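Local structure of pectinesterase 1 (Solanum lycopersicum, 1XG2) at residues 15-18 and 19-22; 70-73 and 74-77; 76-79 and 80-83; 115-118 and 119-122; 184-188 and 189-193. The protein hydrolyses the methyl esters of cell-wall pectin through its pectinesterase domain, the part in this chain, a right-handed parallel beta-helix here bound to an inhibitor protein. All blocks are in the same frame, centred on the assembly; numbering follows the deposited sequence.

Contact 1 (15-18 and 19-22)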
# COMPACT_ATOMS: atom_id res chain seq x y z
N TYR A 15 -0.32 -0.85 30.51
CA TYR A 15 -1.18 0.23 30.02
C TYR A 15 -2.57 -0.30 29.75
O TYR A 15 -2.77 -1.49 29.50
CB TYR A 15 -0.62 0.87 28.73
CG TYR A 15 0.81 1.35 28.84
CD1 TYR A 15 1.10 2.62 29.35
CD2 TYR A 15 1.87 0.54 28.44
CE1 TYR A 15 2.41 3.07 29.46
CE2 TYR A 15 3.19 0.98 28.55
CZ TYR A 15 3.45 2.24 29.06
OH TYR A 15 4.75 2.68 29.19
N GLN A 16 -3.54 0.61 29.77
CA GLN A 16 -4.93 0.27 29.52
C GLN A 16 -5.31 0.36 28.03
O GLN A 16 -6.29 -0.27 27.59
CB GLN A 16 -5.82 1.22 30.32
CG GLN A 16 -7.29 0.83 30.34
CD GLN A 16 -7.89 0.83 31.74
OE1 GLN A 16 -7.74 1.81 32.49
NE2 GLN A 16 -8.55 -0.27 32.10
N THR A 17 -4.55 1.15 27.27
CA THR A 17 -4.81 1.32 25.84
C THR A 17 -3.56 1.08 25.00
O THR A 17 -2.43 1.28 25.45
CB THR A 17 -5.35 2.74 25.52
OG1 THR A 17 -4.30 3.69 25.66
CG2 THR A 17 -6.42 3.17 26.50
N LEU A 18 -3.78 0.68 23.75
CA LEU A 18 -2.70 0.43 22.81
C LEU A 18 -1.96 1.71 22.46
O LEU A 18 -0.74 1.70 22.38
CB LEU A 18 -3.25 -0.24 21.54
CG LEU A 18 -2.23 -0.58 20.45
CD1 LEU A 18 -1.05 -1.36 21.01
CD2 LEU A 18 -2.92 -1.34 19.33
N ALA A 19 -2.68 2.82 22.30
CA ALA A 19 -2.04 4.09 21.94
C ALA A 19 -0.96 4.50 22.95
O ALA A 19 0.11 4.98 22.56
CB ALA A 19 -3.08 5.20 21.78
N GLU A 20 -1.22 4.29 24.23
CA GLU A 20 -0.27 4.65 25.28
C GLU A 20 1.01 3.82 25.18
O GLU A 20 2.11 4.35 25.33
CB GLU A 20 -0.87 4.41 26.66
CG GLU A 20 -1.99 5.34 27.09
CD GLU A 20 -2.67 4.81 28.35
OE1 GLU A 20 -2.13 5.07 29.45
OE2 GLU A 20 -3.71 4.11 28.25
N ALA A 21 0.86 2.52 24.94
CA ALA A 21 2.01 1.63 24.80
C ALA A 21 2.87 1.99 23.59
O ALA A 21 4.11 1.98 23.67
CB ALA A 21 1.55 0.18 24.71
N VAL A 22 2.24 2.33 22.47
CA VAL A 22 2.98 2.73 21.29
C VAL A 22 3.77 4.01 21.55
O VAL A 22 4.95 4.08 21.22
CB VAL A 22 2.06 2.90 20.07
CG1 VAL A 22 2.82 3.50 18.90
CG2 VAL A 22 1.45 1.54 19.68
O HOH W 1 -2.68 3.09 31.39
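Glu20 reaches back from the first turn of helix 18-24 to Thr17 at the N-cap, and the two form a capping box. Glu20 CB lies against the tyrosine ring, 3.8 Å from Tyr15 CD1. CG then stands beside the backbone N (chi1 -70°), which sends the extended chain back past the cap residue. Glu20 CG passes Thr17 OG1 at 3.2 Å. The acid and threonine side chains cross at about a right angle. At the tip, Thr17 OG1 donates to Glu20 OE2 over 2.7 Å, using the anti lone pair of that oxygen. Thr17 N adds a weak bond to Glu20 OE2 at 3.2 Å. The capping bond from Glu20 N to Thr17 OG1 is also weak, at 3.4 Å. Glu20 OE1 accepts from a water that in turn accepts from Gln16 N. The Tyr15 ring receives Ala21 CA over one face, a CH-pi contact 4.2 Å from the ring centroid. The amides of Leu18 and Ala19 bond to the carboxylate of Glu44. Leu18, Ala21 and Val22 pack on Ile35 of strand 33-37. Leu18 and Val22 also touch strand 55-59, which places the helix against the first turns of the beta-helix.

Contact 2 (70-73 and 74-77)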
# COMPACT_ATOMS: atom_id res chain seq x y z
N SER A 70 -14.55 3.31 13.55
CA SER A 70 -15.62 3.47 12.56
C SER A 70 -15.52 4.74 11.72
O SER A 70 -16.52 5.18 11.15
CB SER A 70 -17.00 3.42 13.25
OG SER A 70 -17.06 4.35 14.32
N LEU A 71 -14.32 5.32 11.61
CA LEU A 71 -14.12 6.50 10.75
C LEU A 71 -14.33 6.12 9.29
O LEU A 71 -14.06 5.00 8.88
CB LEU A 71 -12.74 7.14 10.95
CG LEU A 71 -12.36 7.47 12.39
CD1 LEU A 71 -10.92 7.95 12.42
CD2 LEU A 71 -13.32 8.50 13.01
N ASN A 72 -14.82 7.08 8.50
CA ASN A 72 -15.30 6.79 7.17
C ASN A 72 -15.46 8.06 6.35
O ASN A 72 -15.54 9.16 6.89
CB ASN A 72 -16.62 6.02 7.22
CG ASN A 72 -17.74 6.82 7.87
OD1 ASN A 72 -18.41 7.60 7.21
ND2 ASN A 72 -17.95 6.62 9.17
N VAL A 73 -15.54 7.88 5.04
CA VAL A 73 -15.57 8.99 4.10
C VAL A 73 -16.90 9.73 4.16
O VAL A 73 -16.94 10.96 4.04
CB VAL A 73 -15.23 8.50 2.65
CG1 VAL A 73 -15.70 9.47 1.57
CG2 VAL A 73 -13.72 8.27 2.53
N VAL A 74 -17.99 9.00 4.35
CA VAL A 74 -19.30 9.64 4.41
C VAL A 74 -19.39 10.67 5.55
O VAL A 74 -19.96 11.76 5.36
CB VAL A 74 -20.42 8.58 4.49
CG1 VAL A 74 -21.72 9.16 5.11
CG2 VAL A 74 -20.68 8.02 3.10
N ASP A 75 -18.75 10.38 6.69
CA ASP A 75 -18.80 11.24 7.87
C ASP A 75 -17.71 12.30 7.87
O ASP A 75 -17.59 13.08 8.82
CB ASP A 75 -18.67 10.39 9.15
CG ASP A 75 -19.87 9.50 9.39
OD1 ASP A 75 -20.94 9.74 8.78
OD2 ASP A 75 -19.82 8.52 10.18
N GLY A 76 -16.90 12.33 6.81
CA GLY A 76 -15.96 13.41 6.60
C GLY A 76 -14.49 13.09 6.75
O GLY A 76 -13.66 14.00 6.63
N SER A 77 -14.14 11.83 7.02
CA SER A 77 -12.73 11.43 6.99
C SER A 77 -12.25 11.26 5.56
O SER A 77 -13.03 10.93 4.68
CB SER A 77 -12.51 10.12 7.74
OG SER A 77 -11.13 9.79 7.75
O HOH W 2 -14.77 12.64 3.27
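Asn72 and Asp75 meet at a type I beta turn, Val73 to Gly76, in the loop between strands 65-69 and 85-87 of the beta-helix. Their side chains cross at a slant, with the amide and carboxylate planes 66° apart. Asn72 ND2 donates to Asp75 OD2 over 2.9 Å. The acceptor lies in the amide plane, but the donor comes from above the carboxylate plane. The same nitrogen bonds Ser70 O at 2.8 Å, here within the carbonyl plane. Asn72 OD1 accepts from Asp75 N at 2.8 Å, met from above its own C=O plane. With CG between the backbone N and the carbonyl carbon (chi1 63°), the amide bends over the turn. Three bonds fix its rotation. Asp75 OD1 forms a salt bridge with Lys107, which probably favours the ionised acid. Gly76 N to Val73 O closes the turn, and Ser77 N bonds Asn72 O at 3.0 Å. Gly76 has a positive phi at which a side chain would press on the preceding carbonyl. Val73 packs on Thr79 and Gln109, both probably substrate-binding residues. A water donates to Val73 O and to Ser77 O, while Val73 CA approaches Ser77 O at 3.2 Å in a nearly straight C-H...O contact.

Contact 3 (76-79 and 80-83)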
# COMPACT_ATOMS: atom_id res chain seq x y z
N GLY A 76 -16.90 12.33 6.81
CA GLY A 76 -15.96 13.41 6.60
C GLY A 76 -14.49 13.09 6.75
O GLY A 76 -13.66 14.00 6.63
N SER A 77 -14.14 11.83 7.02
CA SER A 77 -12.73 11.43 6.99
C SER A 77 -12.25 11.26 5.56
O SER A 77 -13.03 10.93 4.68
CB SER A 77 -12.51 10.12 7.74
OG SER A 77 -11.13 9.79 7.75
N THR A 78 -10.95 11.47 5.33
CA THR A 78 -10.34 10.94 4.12
C THR A 78 -10.17 9.44 4.31
O THR A 78 -10.13 8.93 5.44
CB THR A 78 -8.97 11.55 3.82
OG1 THR A 78 -8.04 11.18 4.84
CG2 THR A 78 -9.00 13.08 3.85
N THR A 79 -10.08 8.74 3.19
CA THR A 79 -9.77 7.33 3.18
C THR A 79 -8.50 7.06 3.97
O THR A 79 -8.47 6.20 4.83
CB THR A 79 -9.64 6.85 1.72
OG1 THR A 79 -10.87 7.09 1.01
CG2 THR A 79 -9.44 5.33 1.65
N PHE A 80 -7.45 7.84 3.68
CA PHE A 80 -6.14 7.67 4.30
C PHE A 80 -6.22 7.74 5.82
O PHE A 80 -5.62 6.94 6.51
CB PHE A 80 -5.17 8.72 3.72
CG PHE A 80 -3.75 8.61 4.23
CD1 PHE A 80 -3.31 9.38 5.29
CD2 PHE A 80 -2.84 7.78 3.60
CE1 PHE A 80 -1.99 9.30 5.74
CE2 PHE A 80 -1.52 7.69 4.03
CZ PHE A 80 -1.09 8.45 5.10
N ARG A 81 -6.99 8.70 6.34
CA ARG A 81 -7.09 8.93 7.79
C ARG A 81 -8.26 8.18 8.46
O ARG A 81 -8.51 8.39 9.65
CB ARG A 81 -7.20 10.43 8.08
CG ARG A 81 -5.91 11.20 7.98
CD ARG A 81 -6.06 12.67 8.37
NE ARG A 81 -6.11 12.83 9.83
CZ ARG A 81 -6.65 13.85 10.49
NH1 ARG A 81 -7.21 14.88 9.85
NH2 ARG A 81 -6.64 13.85 11.82
N SER A 82 -8.97 7.34 7.71
CA SER A 82 -10.08 6.55 8.23
C SER A 82 -9.64 5.26 8.95
O SER A 82 -10.44 4.64 9.65
CB SER A 82 -11.08 6.18 7.11
OG SER A 82 -10.58 5.17 6.22
N ALA A 83 -8.38 4.88 8.80
CA ALA A 83 -7.87 3.62 9.35
C ALA A 83 -8.04 3.51 10.87
O ALA A 83 -7.66 4.40 11.61
CB ALA A 83 -6.40 3.46 9.00
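The bend formed by Thr78, Thr79, Arg81 and Ser82 carries part of the substrate site, since Thr79 probably binds pectin. Its side chain lies about 3 Å from those of Gln109, another probable substrate residue, and Asp132, the predicted proton donor. Behind it, Thr79 O is gripped twice by one residue: Ser82 OG donates at 2.7 Å and Ser82 N at 3.1 Å. The hydroxyl comes in tilted a little from the carbonyl plane, the amide from well above it. Ser82 OG also bonds Val111 N. Arg81 N gives a good bond to Thr78 OG1 at 3.1 Å and a weak one to Thr78 O. With chi1 at 65°, Thr78 OG1 is turned back over the bend to meet that amide. Its strongest partner is Thr74 of the inhibitor chain. Ser77 OG donates to Thr78 O at 2.7 Å and packs 3.4 Å from Arg81 C. With an alanine here, Thr78 O would probably lose its hydroxyl donor, and a gap would open beside the Arg81 carbonyl carbon. The buried Phe80 ring leads away from the bend to a cation-pi contact with Arg114. Such loops, rising from the side of a parallel beta-helix, line the substrate cleft of pectinesterases, here covered by the inhibitor.

Contact 4 (115-118 and 119-122)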
# COMPACT_ATOMS: atom_id res chain seq x y z
N VAL A 115 -1.25 0.20 6.04
CA VAL A 115 0.18 -0.02 6.20
C VAL A 115 0.94 0.72 5.11
O VAL A 115 0.68 0.54 3.93
CB VAL A 115 0.50 -1.51 6.15
CG1 VAL A 115 1.98 -1.74 6.38
CG2 VAL A 115 -0.34 -2.27 7.20
N GLY A 116 1.88 1.57 5.54
CA GLY A 116 2.88 2.20 4.69
C GLY A 116 4.28 2.04 5.29
O GLY A 116 5.12 2.93 5.16
N ALA A 117 4.51 0.89 5.92
CA ALA A 117 5.73 0.54 6.61
C ALA A 117 6.49 -0.47 5.77
O ALA A 117 5.95 -1.53 5.41
CB ALA A 117 5.42 -0.06 7.98
N ASP A 118 7.72 -0.15 5.45
CA ASP A 118 8.57 -1.06 4.71
C ASP A 118 9.02 -2.23 5.56
O ASP A 118 9.27 -2.07 6.76
CB ASP A 118 9.77 -0.31 4.16
CG ASP A 118 10.56 -1.13 3.18
OD1 ASP A 118 9.96 -1.72 2.27
OD2 ASP A 118 11.80 -1.20 3.22
N MET A 119 9.16 -3.39 4.92
CA MET A 119 9.54 -4.65 5.55
C MET A 119 8.65 -4.97 6.75
O MET A 119 9.12 -5.33 7.83
CB MET A 119 11.00 -4.53 6.00
CG MET A 119 11.95 -4.24 4.84
SD MET A 119 13.67 -4.19 5.36
CE MET A 119 13.70 -2.50 5.98
N SER A 120 7.36 -4.83 6.51
CA SER A 120 6.34 -5.13 7.51
C SER A 120 5.73 -6.52 7.28
O SER A 120 5.63 -7.00 6.15
CB SER A 120 5.25 -4.05 7.48
OG SER A 120 4.77 -3.88 6.15
N VAL A 121 5.34 -7.16 8.38
CA VAL A 121 4.72 -8.47 8.36
C VAL A 121 3.41 -8.42 9.13
O VAL A 121 3.36 -7.90 10.25
CB VAL A 121 5.62 -9.54 9.03
CG1 VAL A 121 4.92 -10.92 9.01
CG2 VAL A 121 6.95 -9.60 8.34
N ILE A 122 2.36 -8.94 8.51
CA ILE A 122 1.06 -9.10 9.14
C ILE A 122 0.83 -10.62 9.19
O ILE A 122 0.62 -11.26 8.17
CB ILE A 122 -0.02 -8.33 8.34
CG1 ILE A 122 0.25 -6.82 8.41
CG2 ILE A 122 -1.41 -8.57 8.91
CD1 ILE A 122 1.36 -6.32 7.51
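The chain doubles back between Ala117 and Ser120, with the two short segments running 145° apart and Met119 in the left-handed helical region (phi 53°). The turn lies between strands 113-115 and 120-123, which belong to different sheets of the beta-helix. Ser120 OG donates to Ala117 O across the bend at 2.7 Å, tilted from the carbonyl plane. A chi1 of 52° places this hydroxyl between the backbone N and the carbonyl carbon, on the inner side of the turn. Ser120 OG also touches Val115 CG1 at 3.5 Å. The two CB atoms of Ala117 and Ser120 lie 4.0 Å apart. Further in, the branch Val115 CG2 meets the tip of Ile122 at CD1, a looser apolar contact of 4.4 Å. Val115 and Ile122 both rest on Tyr143 of strand 140-144. At the turn itself, the methionine chain crosses the aspartate at a slant. Met119 CG is 3.4 Å from Asp118 OD2, and the chain bends so that Met119 CE is 3.6 Å from the same oxygen. Asp118 OD2 forms a salt bridge with Arg140 and a hydrogen bond with Tyr104 of the inhibitor chain. These partners probably keep the buried carboxylate ionised. The buried serine hydroxyl spends its hydrogen on a carbonyl of its own turn, so its donor is satisfied locally and ties the start of strand 120-123 to the preceding loop.

Contact 5 (184-188 and 189-193)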
# COMPACT_ATOMS: atom_id res chain seq x y z
N GLN A 184 -5.73 -2.27 -7.27
CA GLN A 184 -4.30 -1.97 -7.19
C GLN A 184 -4.06 -0.63 -7.89
O GLN A 184 -4.51 -0.43 -9.00
CB GLN A 184 -3.49 -3.10 -7.82
CG GLN A 184 -2.09 -3.26 -7.24
CD GLN A 184 -1.15 -2.15 -7.66
OE1 GLN A 184 -0.26 -1.74 -6.89
NE2 GLN A 184 -1.33 -1.65 -8.87
N GLY A 185 -3.33 0.26 -7.23
CA GLY A 185 -3.22 1.65 -7.64
C GLY A 185 -1.84 2.10 -8.11
O GLY A 185 -1.43 3.21 -7.78
N ARG A 186 -1.13 1.27 -8.88
CA ARG A 186 0.13 1.68 -9.49
C ARG A 186 -0.14 2.64 -10.65
O ARG A 186 -0.78 2.28 -11.63
CB ARG A 186 0.95 0.49 -9.99
CG ARG A 186 2.33 0.89 -10.53
CD ARG A 186 3.25 -0.25 -10.89
NE ARG A 186 2.87 -0.83 -12.18
CZ ARG A 186 3.70 -1.40 -13.06
NH1 ARG A 186 4.99 -1.51 -12.82
NH2 ARG A 186 3.21 -1.86 -14.21
N THR A 187 0.39 3.85 -10.52
CA THR A 187 0.12 4.96 -11.42
C THR A 187 1.15 5.03 -12.54
O THR A 187 0.88 5.59 -13.60
CB THR A 187 0.17 6.25 -10.57
OG1 THR A 187 -0.98 6.29 -9.71
CG2 THR A 187 0.05 7.49 -11.41
N ASP A 188 2.31 4.44 -12.31
CA ASP A 188 3.51 4.74 -13.07
C ASP A 188 4.27 3.42 -13.28
O ASP A 188 4.54 2.70 -12.33
CB ASP A 188 4.28 5.76 -12.23
CG ASP A 188 5.63 6.16 -12.80
OD1 ASP A 188 6.18 5.55 -13.73
OD2 ASP A 188 6.22 7.14 -12.30
N PRO A 189 4.59 3.09 -14.53
CA PRO A 189 5.22 1.82 -14.86
C PRO A 189 6.68 1.69 -14.39
O PRO A 189 7.22 0.60 -14.45
CB PRO A 189 5.14 1.79 -16.37
CG PRO A 189 5.15 3.17 -16.77
CD PRO A 189 4.38 3.91 -15.73
N ASN A 190 7.29 2.79 -13.94
CA ASN A 190 8.63 2.76 -13.39
C ASN A 190 8.64 2.33 -11.92
O ASN A 190 9.70 2.08 -11.35
CB ASN A 190 9.32 4.13 -13.54
CG ASN A 190 9.32 4.66 -14.98
OD1 ASN A 190 8.93 5.81 -15.23
ND2 ASN A 190 9.76 3.84 -15.91
N GLN A 191 7.46 2.27 -11.30
CA GLN A 191 7.32 1.83 -9.92
C GLN A 191 7.34 0.30 -9.83
O GLN A 191 6.58 -0.37 -10.52
CB GLN A 191 6.01 2.37 -9.30
CG GLN A 191 5.91 3.89 -9.14
CD GLN A 191 4.55 4.31 -8.56
OE1 GLN A 191 3.49 4.07 -9.16
NE2 GLN A 191 4.58 4.94 -7.40
N ALA A 192 8.19 -0.24 -8.97
CA ALA A 192 8.28 -1.70 -8.78
C ALA A 192 7.31 -2.18 -7.69
O ALA A 192 7.69 -2.78 -6.67
CB ALA A 192 9.69 -2.12 -8.46
N THR A 193 6.03 -1.93 -7.94
CA THR A 193 4.99 -2.24 -6.98
C THR A 193 3.96 -3.13 -7.62
O THR A 193 3.95 -3.33 -8.84
CB THR A 193 4.34 -0.96 -6.49
OG1 THR A 193 3.90 -0.20 -7.62
CG2 THR A 193 5.35 -0.07 -5.80
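The guanidinium of Arg186 has Pro189 CA over one face, 3.9 Å above the plane and displaced toward the rim. At its edge, in plane, lies Gln191 O. Arg186 NH1 bonds that oxygen at 3.0 Å, almost in line with the carbonyl. The Gln191 amide is turned nearly parallel to the guanidinium, with the planes 6° apart, but the two chains slide past each other in opposite directions. Gln191 OE1 accepts two weak bonds, from Thr187 N and from Asp188 N, each at 3.4 Å. Arg186 CD passes Thr193 OG1 at 3.3 Å, a hydroxyl bonded to Asn158. A type I turn, Asp188 to Gln191, is closed by Gln191 N and Asp188 O at 3.1 Å. Asp188 CG lies anti to the backbone N (chi1 176°), which brings Asp188 OD1 within 3.0 Å of Asn190 N, a donor that meets it from above the carboxylate plane. Arg186 NE also bonds Tyr226 O. A leucine in its place lacks the guanidinium, and Gln191 O and Tyr226 O would probably lose these charged donors. Gln191 NE2 bonds Asp110 of the inhibitor chain. The buried positive group is thus held by main-chain oxygens of two loops, which its charge would probably polarise, and the glutamine links this core to the inhibitor surface.

How the contacts relate
Contacts 2 and 3 are neighbours on one loop, with centres 6 Å apart and Gly76 and Ser77 in common. They touch where Val73 CG2 meets Thr79 OG1 at 3.4 Å, beside the probable substrate residues. Contact 4 comes next along the chain, and its nearest atoms are about 7 Å from contact 3. Contact 5 is about 9 Å from contact 4 at the nearest atoms, and Gln184 lies about 7 Å from Trp223, another probable substrate residue, side chain to side chain. Contacts 3, 4 and 5 all meet the inhibitor chain. Contact 1 stands apart at the N-terminal end, its centre 36 Å from that of contact 5, and is away from the active site.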